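Local atomic coordinates of agmatine ureohydrolase (Thermoplasma volcanium GSS1, PDB entry 3PZL), a protein that probably hydrolyses agmatine to putrescine and urea, as an arginase-family enzyme that binds two manganese ions in each subunit. Residues B[35-40]-B[116-121]; B[42-47]-B[123-128]; B[55-60]-B[273-278]; B[95-100]-B[156-161]; B[101-106]-B[128-133]. All blocks are in the same frame, centred on the assembly; numbering follows the deposited sequence.

Overall arrangement
Contact 1 pairs two neighbouring strands, 37-42 and 116-121, of the central parallel sheet. Contact 2 follows directly on from their ends, its centre about 16 Å away, and holds one manganese ligand. Contacts 4 and 5 share helix 96-112, with centres about 12 Å apart; contact 5 sets that helix against helix 126-132, which contact 2 begins, while contact 4 joins its first turn to the loop before helix 163-171. Contact 3 brings the start of helix 57-65 to the loop before helix 281-303. Most segments meet in crossing order along the chain, so sequence stretches far apart are interwoven, and contact 2, with its manganese ligand, touches both the strand pair of contact 1 and the helix shared by contacts 4 and 5.

Contact 1: B[35-40]-B[116-121]; sequences AKYVVF and IPIMLG
Five backbone hydrogen bonds tie 35-40 to 116-121, including I116 N to K36 O (2.7 Å), I118 N to V38 O (2.8 Å, almost straight at 178°) and L120 N to F40 O. P117 fits here because the donors of its strand that serve this neighbour belong to I116, I118 and L120. With CG between its backbone N and carbonyl carbon (chi1 61°), the F40 ring leans across the next strand: M119 CA lies over one face, 4.3 Å from the ring centroid, and P117 CB at the edge, 3.9 Å from CE1. The selenium of M119, a selenomethionine, makes an oblique Met-aromatic contact. On the opposite side of the sheet, V39 CG2 meets I118 CB (3.8 Å) and Y37 lies alongside I116; beta-branched V39, I116 and I118 suit extended strands. Helix 281-303 covers this side, where Y37 OH bonds to E298 and R297; helix 96-112 covers F40, P117 and M119. Such parallel strands between helical layers are the core of the arginase-family alpha/beta fold.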
# COMPACT_ATOMS: atom_id res chain seq x y z
N ALA B 35 -22.67 22.76 -24.37
CA ALA B 35 -22.73 22.20 -23.02
C ALA B 35 -23.44 23.09 -22.01
O ALA B 35 -23.28 24.31 -22.05
CB ALA B 35 -21.33 21.90 -22.55
N LYS B 36 -24.20 22.47 -21.10
CA LYS B 36 -24.85 23.20 -19.98
C LYS B 36 -23.92 23.16 -18.80
O LYS B 36 -23.76 24.14 -18.07
CB LYS B 36 -26.18 22.57 -19.54
CG LYS B 36 -27.31 22.47 -20.60
CD LYS B 36 -28.61 22.07 -19.93
CE LYS B 36 -29.61 21.41 -20.90
NZ LYS B 36 -30.74 20.77 -20.13
N TYR B 37 -23.30 21.99 -18.63
CA TYR B 37 -22.38 21.75 -17.51
C TYR B 37 -20.94 21.55 -18.03
O TYR B 37 -20.65 20.68 -18.84
CB TYR B 37 -22.83 20.55 -16.67
CG TYR B 37 -24.22 20.66 -16.11
CD1 TYR B 37 -24.46 21.36 -14.92
CD2 TYR B 37 -25.30 20.07 -16.75
CE1 TYR B 37 -25.75 21.45 -14.39
CE2 TYR B 37 -26.59 20.15 -16.23
CZ TYR B 37 -26.80 20.85 -15.04
OH TYR B 37 -28.06 20.96 -14.50
N VAL B 38 -20.04 22.39 -17.55
CA VAL B 38 -18.70 22.37 -18.04
C VAL B 38 -17.76 22.01 -16.89
O VAL B 38 -17.55 22.78 -15.94
CB VAL B 38 -18.35 23.72 -18.65
CG1 VAL B 38 -16.96 23.68 -19.23
CG2 VAL B 38 -19.35 24.06 -19.71
N VAL B 39 -17.21 20.81 -17.00
CA VAL B 39 -16.35 20.21 -15.99
C VAL B 39 -14.92 20.46 -16.40
O VAL B 39 -14.56 20.24 -17.56
CB VAL B 39 -16.59 18.69 -15.91
CG1 VAL B 39 -15.45 18.01 -15.18
CG2 VAL B 39 -17.92 18.40 -15.27
N PHE B 40 -14.12 20.92 -15.45
CA PHE B 40 -12.72 21.20 -15.70
C PHE B 40 -11.86 21.02 -14.46
O PHE B 40 -12.30 21.27 -13.34
CB PHE B 40 -12.53 22.60 -16.32
CG PHE B 40 -13.00 23.73 -15.45
CD1 PHE B 40 -14.30 24.21 -15.55
CD2 PHE B 40 -12.14 24.32 -14.53
CE1 PHE B 40 -14.73 25.24 -14.74
CE2 PHE B 40 -12.56 25.35 -13.74
CZ PHE B 40 -13.85 25.82 -13.84
N ILE B 116 -22.88 26.20 -16.57
CA ILE B 116 -22.59 25.92 -15.15
C ILE B 116 -21.24 25.25 -14.92
O ILE B 116 -21.05 24.07 -15.27
CB ILE B 116 -23.71 25.13 -14.51
CG1 ILE B 116 -24.91 26.04 -14.36
CG2 ILE B 116 -23.34 24.68 -13.13
CD1 ILE B 116 -26.15 25.33 -14.09
N PRO B 117 -20.28 26.00 -14.35
CA PRO B 117 -18.93 25.51 -14.13
C PRO B 117 -18.85 24.48 -13.00
O PRO B 117 -19.34 24.74 -11.91
CB PRO B 117 -18.15 26.79 -13.76
CG PRO B 117 -19.17 27.72 -13.24
CD PRO B 117 -20.40 27.44 -14.05
N ILE B 118 -18.25 23.32 -13.27
CA ILE B 118 -17.97 22.34 -12.23
C ILE B 118 -16.47 22.19 -12.11
O ILE B 118 -15.83 21.53 -12.95
CB ILE B 118 -18.61 20.98 -12.54
CG1 ILE B 118 -20.12 21.15 -12.71
CG2 ILE B 118 -18.28 19.98 -11.43
CD1 ILE B 118 -20.78 19.89 -13.12
N MSE B 119 -15.90 22.79 -11.08
CA MSE B 119 -14.47 22.81 -10.97
C MSE B 119 -13.93 21.70 -10.08
O MSE B 119 -14.15 21.67 -8.89
CB MSE B 119 -14.01 24.16 -10.52
CG MSE B 119 -12.56 24.24 -10.30
SE MSE B 119 -12.10 26.06 -9.81
CE MSE B 119 -13.18 26.27 -8.18
N LEU B 120 -13.23 20.76 -10.70
CA LEU B 120 -12.51 19.75 -9.98
C LEU B 120 -11.13 20.30 -9.68
O LEU B 120 -10.39 20.71 -10.60
CB LEU B 120 -12.37 18.48 -10.82
CG LEU B 120 -13.66 17.86 -11.30
CD1 LEU B 120 -13.37 16.47 -11.89
CD2 LEU B 120 -14.63 17.79 -10.11
N GLY B 121 -10.76 20.27 -8.41
CA GLY B 121 -9.50 20.82 -8.06
C GLY B 121 -8.60 19.90 -7.31
O GLY B 121 -8.85 18.71 -7.21

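Contact 2: B[42-47]-B[123-128]; sequences IPFDNT and EHSITV. With MN (manganese (II) ion), chain F.
At the C-terminal ends of two parallel sheet strands, where the arginase fold gathers its manganese ligands, E123 of the loop carrying the ligand H124 meets F44 and T47 of the loop after strand 37-42. The backbones join through one sound bond, E123 N to F44 O (3.0 Å), practically straight at 176°. The E123 side chain then runs extended into the bend of 42-47. Its OE1 accepts from S125 OG (3.0 Å), which ties the carboxylate to its own loop, while OE2, whose place is less sure, bonds to S48 OG and weakly to T47 N. F44 reaches the same carboxylate because its CG is anti to the backbone N (chi1 172°). The planes of ring and carboxylate are 80° apart, with CE2 beside OE1, and V96 and V99 of helix 96-112 pack against the ring. Deeper in, I42 and I126 pass alongside one another, running opposite ways, with their CG2 atoms 3.6 Å apart, branched aliphatic residues filling the space beside M119. H124 itself points away from 42-47: its NE2 bonds to S227 OG, and D144, D148 and D229 complete the metal's protein ligands. H124 ND1 binds the manganese ion at 2.4 Å.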
# COMPACT_ATOMS: atom_id res chain seq x y z
N ILE B 42 -8.27 21.64 -12.22
CA ILE B 42 -7.20 22.56 -11.89
C ILE B 42 -6.26 21.84 -10.92
O ILE B 42 -6.56 21.71 -9.75
CB ILE B 42 -7.82 23.87 -11.34
CG1 ILE B 42 -8.39 24.66 -12.52
CG2 ILE B 42 -6.82 24.71 -10.53
CD1 ILE B 42 -9.38 25.66 -12.15
N PRO B 43 -5.13 21.33 -11.42
CA PRO B 43 -4.24 20.52 -10.61
C PRO B 43 -3.25 21.34 -9.81
O PRO B 43 -2.06 21.37 -10.12
CB PRO B 43 -3.51 19.67 -11.66
CG PRO B 43 -3.78 20.30 -12.97
CD PRO B 43 -4.63 21.50 -12.78
N PHE B 44 -3.74 22.02 -8.78
CA PHE B 44 -2.87 22.91 -8.02
C PHE B 44 -2.87 22.56 -6.54
O PHE B 44 -3.89 22.25 -5.95
CB PHE B 44 -3.23 24.38 -8.22
CG PHE B 44 -2.48 25.29 -7.32
CD1 PHE B 44 -1.22 25.74 -7.68
CD2 PHE B 44 -3.02 25.71 -6.11
CE1 PHE B 44 -0.52 26.59 -6.86
CE2 PHE B 44 -2.32 26.55 -5.28
CZ PHE B 44 -1.07 26.99 -5.66
N ASP B 45 -1.70 22.69 -5.93
CA ASP B 45 -1.42 21.96 -4.71
C ASP B 45 -0.46 22.70 -3.82
O ASP B 45 -0.27 22.31 -2.66
CB ASP B 45 -0.72 20.66 -5.13
CG ASP B 45 -1.01 19.57 -4.22
OD1 ASP B 45 -1.54 19.90 -3.12
OD2 ASP B 45 -0.73 18.39 -4.58
N ASN B 46 0.16 23.73 -4.37
CA ASN B 46 1.39 24.27 -3.82
C ASN B 46 1.17 25.21 -2.65
O ASN B 46 1.81 26.27 -2.53
CB ASN B 46 2.23 24.93 -4.92
CG ASN B 46 3.70 24.84 -4.65
OD1 ASN B 46 4.19 23.79 -4.22
ND2 ASN B 46 4.41 25.94 -4.87
N THR B 47 0.26 24.83 -1.78
CA THR B 47 0.09 25.53 -0.52
C THR B 47 -0.26 24.50 0.57
O THR B 47 -0.41 24.87 1.74
CB THR B 47 -0.97 26.69 -0.66
OG1 THR B 47 -0.46 27.90 -0.08
CG2 THR B 47 -2.27 26.36 -0.02
N GLU B 123 -6.33 21.83 -4.25
CA GLU B 123 -6.56 22.65 -3.04
C GLU B 123 -7.84 23.44 -3.07
O GLU B 123 -8.49 23.55 -4.12
CB GLU B 123 -5.47 23.68 -2.86
CG GLU B 123 -4.17 23.15 -2.49
CD GLU B 123 -3.18 24.23 -2.28
OE1 GLU B 123 -3.49 25.41 -2.57
OE2 GLU B 123 -2.08 23.89 -1.81
N HIS B 124 -8.18 24.01 -1.91
CA HIS B 124 -9.40 24.79 -1.74
C HIS B 124 -9.20 26.23 -2.18
O HIS B 124 -10.16 26.95 -2.40
CB HIS B 124 -9.88 24.75 -0.28
CG HIS B 124 -11.33 25.03 -0.12
ND1 HIS B 124 -12.00 24.86 1.09
CD2 HIS B 124 -12.26 25.45 -1.03
CE1 HIS B 124 -13.27 25.19 0.92
NE2 HIS B 124 -13.45 25.56 -0.35
N SER B 125 -7.96 26.65 -2.32
CA SER B 125 -7.73 28.04 -2.63
C SER B 125 -8.12 28.38 -4.05
O SER B 125 -8.23 29.55 -4.38
CB SER B 125 -6.29 28.43 -2.37
OG SER B 125 -5.42 27.61 -3.15
N ILE B 126 -8.36 27.40 -4.90
CA ILE B 126 -8.85 27.70 -6.23
C ILE B 126 -10.24 28.33 -6.22
O ILE B 126 -10.62 29.02 -7.16
CB ILE B 126 -8.84 26.49 -7.12
CG1 ILE B 126 -9.72 25.38 -6.56
CG2 ILE B 126 -7.41 25.99 -7.27
CD1 ILE B 126 -9.88 24.19 -7.47
N THR B 127 -11.00 28.05 -5.14
CA THR B 127 -12.36 28.57 -4.91
C THR B 127 -12.41 30.09 -4.88
O THR B 127 -13.31 30.70 -5.42
CB THR B 127 -12.97 27.96 -3.63
OG1 THR B 127 -13.27 26.60 -3.87
CG2 THR B 127 -14.25 28.60 -3.24
N VAL B 128 -11.41 30.70 -4.25
CA VAL B 128 -11.29 32.15 -4.22
C VAL B 128 -11.57 32.73 -5.63
O VAL B 128 -12.36 33.66 -5.78
CB VAL B 128 -9.90 32.58 -3.68
CG1 VAL B 128 -9.71 34.07 -3.74
CG2 VAL B 128 -9.70 32.07 -2.26
MN MN F . -10.53 24.48 2.97

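Contact 3: B[55-60]-B[273-278]; sequences KYAPDS and FSPLYD
S60 OG, on the side of its helix that faces P275, donates to A57 O one turn back (2.8 Å). It can do so because OG stands between the backbone N and the carbonyl carbon (chi1 63°), folding the small hydroxyl back on the helix while S60 CB rests on P275 CB (3.6 Å). No hydrogen bond crosses between 55-60 and 273-278, and the fit is mainly apolar. The compact P275 ring is set against this first turn, its CG 3.7 Å from A57 CA and 4.2 Å from Y56 CB. A57 presents CB over one face of the F273 ring, 3.9 Å from CE1; a small methyl suits this close approach. At the more open side, L276 CD1 touches Y56 CD2 (4.2 Å), and the same leucine packs on Y277 of a third subunit. F273 also meets T282, S283 and A286 of helix 281-303, so this residue, in the loop after strand 265-271, packs against both that helix and the start of helix 57-65, with A57 touching G121 at the end of strand 116-121.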
# COMPACT_ATOMS: atom_id res chain seq x y z
N LYS B 55 -3.24 17.68 -6.63
CA LYS B 55 -2.98 17.80 -8.06
C LYS B 55 -3.58 16.66 -8.90
O LYS B 55 -4.02 16.90 -10.00
CB LYS B 55 -1.46 17.85 -8.34
CG LYS B 55 -0.71 18.99 -7.70
CD LYS B 55 0.77 19.15 -8.18
CE LYS B 55 1.29 20.64 -7.91
NZ LYS B 55 2.50 21.06 -8.72
N TYR B 56 -3.57 15.42 -8.39
CA TYR B 56 -3.95 14.27 -9.20
C TYR B 56 -5.43 13.93 -9.04
O TYR B 56 -5.92 12.95 -9.62
CB TYR B 56 -3.08 13.01 -8.91
CG TYR B 56 -1.59 13.24 -8.98
CD1 TYR B 56 -0.96 13.54 -10.21
CD2 TYR B 56 -0.80 13.17 -7.84
CE1 TYR B 56 0.41 13.77 -10.30
CE2 TYR B 56 0.58 13.40 -7.90
CZ TYR B 56 1.18 13.69 -9.13
OH TYR B 56 2.55 13.91 -9.17
N ALA B 57 -6.15 14.74 -8.27
CA ALA B 57 -7.56 14.42 -8.00
C ALA B 57 -8.40 14.39 -9.28
O ALA B 57 -9.12 13.43 -9.52
CB ALA B 57 -8.14 15.35 -6.96
N PRO B 58 -8.28 15.42 -10.14
CA PRO B 58 -9.15 15.45 -11.29
C PRO B 58 -8.92 14.25 -12.18
O PRO B 58 -9.88 13.64 -12.67
CB PRO B 58 -8.78 16.76 -11.99
CG PRO B 58 -8.22 17.59 -10.96
CD PRO B 58 -7.45 16.63 -10.07
N ASP B 59 -7.66 13.86 -12.37
CA ASP B 59 -7.42 12.66 -13.10
C ASP B 59 -8.08 11.42 -12.44
O ASP B 59 -8.71 10.59 -13.12
CB ASP B 59 -5.94 12.43 -13.33
CG ASP B 59 -5.68 11.20 -14.18
OD1 ASP B 59 -6.21 11.17 -15.29
OD2 ASP B 59 -4.99 10.27 -13.75
N SER B 60 -7.94 11.30 -11.12
CA SER B 60 -8.50 10.12 -10.47
C SER B 60 -10.04 10.08 -10.50
O SER B 60 -10.65 8.98 -10.59
CB SER B 60 -7.98 9.96 -9.05
OG SER B 60 -8.38 11.05 -8.23
N PHE B 273 -9.05 16.52 -1.66
CA PHE B 273 -8.72 15.10 -1.40
C PHE B 273 -7.56 14.63 -2.28
O PHE B 273 -7.27 15.26 -3.28
CB PHE B 273 -9.94 14.17 -1.49
CG PHE B 273 -10.21 13.64 -2.85
CD1 PHE B 273 -10.95 14.38 -3.77
CD2 PHE B 273 -9.75 12.36 -3.21
CE1 PHE B 273 -11.21 13.87 -5.04
CE2 PHE B 273 -9.99 11.83 -4.45
CZ PHE B 273 -10.72 12.60 -5.38
N SER B 274 -6.89 13.56 -1.86
CA SER B 274 -5.69 13.11 -2.51
C SER B 274 -5.71 11.62 -2.79
O SER B 274 -5.53 10.82 -1.86
CB SER B 274 -4.49 13.40 -1.66
OG SER B 274 -3.31 12.97 -2.36
N PRO B 275 -5.85 11.24 -4.09
CA PRO B 275 -6.02 9.82 -4.56
C PRO B 275 -4.87 8.89 -4.15
O PRO B 275 -5.07 7.68 -4.14
CB PRO B 275 -6.04 9.93 -6.07
CG PRO B 275 -6.01 11.42 -6.39
CD PRO B 275 -5.61 12.19 -5.18
N LEU B 276 -3.70 9.44 -3.80
CA LEU B 276 -2.54 8.64 -3.37
C LEU B 276 -2.76 7.95 -2.02
O LEU B 276 -2.10 6.92 -1.70
CB LEU B 276 -1.26 9.50 -3.28
CG LEU B 276 -0.88 10.32 -4.54
CD1 LEU B 276 0.30 11.30 -4.30
CD2 LEU B 276 -0.60 9.42 -5.76
N TYR B 277 -3.72 8.48 -1.26
CA TYR B 277 -3.93 8.01 0.10
C TYR B 277 -5.00 6.95 0.31
O TYR B 277 -5.21 6.55 1.44
CB TYR B 277 -4.17 9.16 1.04
CG TYR B 277 -2.88 9.88 1.37
CD1 TYR B 277 -2.37 10.86 0.50
CD2 TYR B 277 -2.16 9.55 2.55
CE1 TYR B 277 -1.19 11.51 0.79
CE2 TYR B 277 -0.96 10.21 2.86
CZ TYR B 277 -0.48 11.18 1.96
OH TYR B 277 0.68 11.84 2.26
N ASP B 278 -5.62 6.46 -0.78
CA ASP B 278 -6.51 5.29 -0.68
C ASP B 278 -6.53 4.53 -1.99
O ASP B 278 -5.74 4.82 -2.88
CB ASP B 278 -7.94 5.64 -0.21
CG ASP B 278 -8.81 6.30 -1.31
OD1 ASP B 278 -8.36 6.49 -2.46
OD2 ASP B 278 -9.97 6.64 -1.01

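Contact 4: B[95-100]-B[156-161]; sequences DVEYVI and NKYNHA
Y158 and I100 meet because each turns its CG or CG1 anti to its carbonyl carbon (chi1 -57° and -63°), and I100 then runs on extended to put its CD1 3.6 Å from Y158 CB and close to the root of the ring. V96, one turn earlier on the same helix face, brings CG1 up beside it, 3.9 Å from Y158 CB and near Y158 O. E97 lays its CG 3.7 Å from Y158 CD2, and the bend at its second torsion turns the carboxylate beyond it; the carboxylate plane stands 78° to the ring while the chain crosses the tyrosine at about a right angle. N156 adds a looser touch, ND2 to V96 CG2 (4.2 Å). At the start of the helix D95 is the N-cap, its OD2 accepting weakly from Y98 N, which helps to define the turn that offers V96 and I100 together. R132 of helix 126-132 packs on both I100 and Y158, and F44 packs on V96. Shortening Y158 to an alanine would probably leave E97 CG and the end of I100 without the ring that covers them, and the loop 156-161 less firmly seated on helix 96-112. No hydrogen bond joins the two segments: valine and isoleucine offer branched carbon to a broad aromatic side chain, so the loop is held here by apolar fit, with the charged end of E97, an exposed residue, left outside it.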
# COMPACT_ATOMS: atom_id res chain seq x y z
N ASP B 95 2.47 29.01 -8.67
CA ASP B 95 2.02 30.32 -8.24
C ASP B 95 0.49 30.41 -7.96
O ASP B 95 -0.33 30.32 -8.89
CB ASP B 95 2.46 31.37 -9.27
CG ASP B 95 1.99 32.77 -8.90
OD1 ASP B 95 1.82 33.06 -7.67
OD2 ASP B 95 1.79 33.56 -9.84
N VAL B 96 0.14 30.62 -6.69
CA VAL B 96 -1.26 30.68 -6.26
C VAL B 96 -2.02 31.81 -6.95
O VAL B 96 -3.09 31.58 -7.53
CB VAL B 96 -1.42 30.77 -4.69
CG1 VAL B 96 -2.79 30.30 -4.25
CG2 VAL B 96 -0.37 29.94 -4.00
N GLU B 97 -1.48 33.03 -6.91
CA GLU B 97 -2.12 34.18 -7.54
C GLU B 97 -2.41 33.88 -8.99
O GLU B 97 -3.50 34.13 -9.46
CB GLU B 97 -1.29 35.45 -7.43
CG GLU B 97 -1.32 36.16 -6.07
CD GLU B 97 0.11 36.54 -5.58
OE1 GLU B 97 1.05 36.71 -6.42
OE2 GLU B 97 0.32 36.66 -4.34
N TYR B 98 -1.43 33.34 -9.71
CA TYR B 98 -1.64 32.99 -11.13
C TYR B 98 -2.80 32.02 -11.40
O TYR B 98 -3.52 32.18 -12.41
CB TYR B 98 -0.36 32.47 -11.77
CG TYR B 98 -0.53 32.08 -13.22
CD1 TYR B 98 -0.76 33.04 -14.21
CD2 TYR B 98 -0.46 30.73 -13.60
CE1 TYR B 98 -0.93 32.67 -15.55
CE2 TYR B 98 -0.61 30.36 -14.93
CZ TYR B 98 -0.84 31.33 -15.90
OH TYR B 98 -1.00 30.93 -17.21
N VAL B 99 -2.99 31.02 -10.54
CA VAL B 99 -4.09 30.07 -10.71
C VAL B 99 -5.44 30.73 -10.38
O VAL B 99 -6.36 30.74 -11.20
CB VAL B 99 -3.87 28.79 -9.88
CG1 VAL B 99 -5.15 27.98 -9.81
CG2 VAL B 99 -2.79 27.93 -10.48
N ILE B 100 -5.54 31.32 -9.19
CA ILE B 100 -6.74 32.05 -8.80
C ILE B 100 -7.20 33.06 -9.85
O ILE B 100 -8.41 33.20 -10.07
CB ILE B 100 -6.54 32.79 -7.48
CG1 ILE B 100 -6.28 31.80 -6.36
CG2 ILE B 100 -7.77 33.59 -7.11
CD1 ILE B 100 -6.02 32.48 -5.06
N ASN B 156 1.41 33.88 3.19
CA ASN B 156 0.50 33.85 2.05
C ASN B 156 -0.96 34.14 2.43
O ASN B 156 -1.50 33.50 3.34
CB ASN B 156 0.63 32.54 1.26
CG ASN B 156 0.79 32.79 -0.26
OD1 ASN B 156 0.14 33.68 -0.84
ND2 ASN B 156 1.65 32.00 -0.90
N LYS B 157 -1.56 35.13 1.75
CA LYS B 157 -2.98 35.49 1.94
C LYS B 157 -3.91 34.57 1.16
O LYS B 157 -5.05 34.35 1.55
CB LYS B 157 -3.22 36.94 1.54
CG LYS B 157 -2.50 37.92 2.46
CD LYS B 157 -3.06 39.35 2.35
CE LYS B 157 -2.04 40.35 2.95
NZ LYS B 157 -2.49 41.75 2.72
N TYR B 158 -3.39 34.04 0.06
CA TYR B 158 -4.12 33.06 -0.73
C TYR B 158 -3.75 31.60 -0.40
O TYR B 158 -4.13 30.69 -1.13
CB TYR B 158 -3.98 33.36 -2.22
CG TYR B 158 -4.44 34.75 -2.59
CD1 TYR B 158 -5.77 35.14 -2.41
CD2 TYR B 158 -3.55 35.69 -3.13
CE1 TYR B 158 -6.20 36.43 -2.75
CE2 TYR B 158 -3.96 36.98 -3.47
CZ TYR B 158 -5.29 37.34 -3.27
OH TYR B 158 -5.71 38.61 -3.61
N ASN B 159 -3.05 31.38 0.72
CA ASN B 159 -2.90 30.04 1.30
C ASN B 159 -4.25 29.38 1.56
O ASN B 159 -5.18 30.04 2.04
CB ASN B 159 -2.13 30.13 2.61
CG ASN B 159 -2.00 28.79 3.30
OD1 ASN B 159 -0.95 28.14 3.19
ND2 ASN B 159 -3.04 28.36 4.00
N HIS B 160 -4.34 28.06 1.30
CA HIS B 160 -5.62 27.31 1.33
C HIS B 160 -6.30 27.19 2.71
O HIS B 160 -7.36 26.57 2.84
CB HIS B 160 -5.47 25.93 0.66
CG HIS B 160 -4.87 24.89 1.56
ND1 HIS B 160 -3.72 25.10 2.30
CD2 HIS B 160 -5.25 23.61 1.82
CE1 HIS B 160 -3.43 24.00 2.99
NE2 HIS B 160 -4.34 23.09 2.71
N ALA B 161 -5.68 27.79 3.72
CA ALA B 161 -6.28 27.87 5.04
C ALA B 161 -6.88 29.26 5.29
O ALA B 161 -7.25 29.60 6.43
CB ALA B 161 -5.23 27.54 6.08

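Contact 5: B[101-106]-B[128-133]; sequences DTVESV and VGAVRA
R132 stretches along the edge of helix 101-106, its chain extended from CG to NE, so that NH1 serves two acids one helical turn apart. NH1 bonds to D101 OD1 (2.6 Å), an oxygen close to the guanidinium plane although the two flat groups are turned 42° from each other. E104 crosses R132 at about a right angle, its carboxylate 75° to the guanidinium; OE1 makes a longer, weak bond to NH1 (3.4 Å), and E104 CD lies 3.6 Å from R132 CD. On the buried side, V103 CG1 rests 3.8 Å from G129 CA and 4.3 Å from A130 CB. G129 has no side chain at the point where V103 comes close, which suits it to this tight crossing: the axes of 101-106 and 128-132 approach to 7.2 Å, at an angle of -42°. A lysine in place of R132 would probably not reach both acids as well, leaving D101 or E104 without its mate. The helix pair thus combines an apolar seam with a salt-bridge network beside it, where one arginine probably eases the repulsion between two acids, balancing only part of their charge.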
# COMPACT_ATOMS: atom_id res chain seq x y z
N ASP B 101 -6.26 33.77 -10.47
CA ASP B 101 -6.60 34.72 -11.55
C ASP B 101 -7.07 33.95 -12.75
O ASP B 101 -7.92 34.42 -13.47
CB ASP B 101 -5.40 35.56 -11.97
CG ASP B 101 -4.97 36.52 -10.91
OD1 ASP B 101 -5.67 36.64 -9.89
OD2 ASP B 101 -3.90 37.16 -11.09
N THR B 102 -6.52 32.76 -12.96
CA THR B 102 -6.91 31.98 -14.13
C THR B 102 -8.32 31.45 -13.94
O THR B 102 -9.14 31.51 -14.85
CB THR B 102 -5.95 30.82 -14.42
OG1 THR B 102 -4.61 31.32 -14.64
CG2 THR B 102 -6.42 30.04 -15.63
N VAL B 103 -8.59 30.93 -12.74
CA VAL B 103 -9.92 30.43 -12.41
C VAL B 103 -10.98 31.50 -12.63
O VAL B 103 -11.98 31.23 -13.32
CB VAL B 103 -9.98 29.84 -10.97
CG1 VAL B 103 -11.40 29.69 -10.48
CG2 VAL B 103 -9.29 28.49 -10.93
N GLU B 104 -10.74 32.71 -12.10
CA GLU B 104 -11.70 33.80 -12.16
C GLU B 104 -12.18 34.08 -13.58
O GLU B 104 -13.37 34.19 -13.82
CB GLU B 104 -11.13 35.06 -11.53
CG GLU B 104 -12.03 36.29 -11.60
CD GLU B 104 -11.28 37.59 -11.25
OE1 GLU B 104 -10.02 37.56 -11.17
OE2 GLU B 104 -11.95 38.64 -11.05
N SER B 105 -11.25 34.16 -14.52
CA SER B 105 -11.59 34.33 -15.94
C SER B 105 -12.43 33.16 -16.47
O SER B 105 -13.44 33.36 -17.17
CB SER B 105 -10.31 34.44 -16.80
OG SER B 105 -9.35 35.30 -16.19
N VAL B 106 -12.01 31.95 -16.14
CA VAL B 106 -12.69 30.76 -16.61
C VAL B 106 -14.10 30.67 -16.01
O VAL B 106 -15.05 30.30 -16.72
CB VAL B 106 -11.86 29.52 -16.29
CG1 VAL B 106 -12.58 28.27 -16.78
CG2 VAL B 106 -10.44 29.63 -16.93
N VAL B 128 -11.41 30.70 -4.25
CA VAL B 128 -11.29 32.15 -4.22
C VAL B 128 -11.57 32.73 -5.63
O VAL B 128 -12.36 33.66 -5.78
CB VAL B 128 -9.90 32.58 -3.68
CG1 VAL B 128 -9.71 34.07 -3.74
CG2 VAL B 128 -9.70 32.07 -2.26
N GLY B 129 -10.93 32.15 -6.64
CA GLY B 129 -11.09 32.60 -8.00
C GLY B 129 -12.55 32.70 -8.32
O GLY B 129 -13.07 33.79 -8.56
N ALA B 130 -13.23 31.57 -8.27
CA ALA B 130 -14.64 31.49 -8.57
C ALA B 130 -15.47 32.53 -7.78
O ALA B 130 -16.41 33.11 -8.33
CB ALA B 130 -15.13 30.07 -8.35
N VAL B 131 -15.10 32.80 -6.53
CA VAL B 131 -15.85 33.76 -5.70
C VAL B 131 -15.75 35.21 -6.21
O VAL B 131 -16.64 36.00 -5.97
CB VAL B 131 -15.44 33.72 -4.22
CG1 VAL B 131 -16.39 34.57 -3.38
CG2 VAL B 131 -15.43 32.29 -3.71
N ARG B 132 -14.66 35.55 -6.90
CA ARG B 132 -14.48 36.89 -7.46
C ARG B 132 -15.49 37.11 -8.57
O ARG B 132 -15.82 38.24 -8.89
CB ARG B 132 -13.07 37.09 -8.05
CG ARG B 132 -11.94 37.24 -7.05
CD ARG B 132 -10.60 37.24 -7.78
NE ARG B 132 -9.44 37.27 -6.89
CZ ARG B 132 -8.17 37.23 -7.29
NH1 ARG B 132 -7.87 37.17 -8.59
NH2 ARG B 132 -7.21 37.25 -6.40
N ALA B 133 -15.96 36.02 -9.17
CA ALA B 133 -16.83 36.12 -10.32
C ALA B 133 -18.33 36.27 -9.98
O ALA B 133 -19.17 36.58 -10.85
CB ALA B 133 -16.56 34.98 -11.25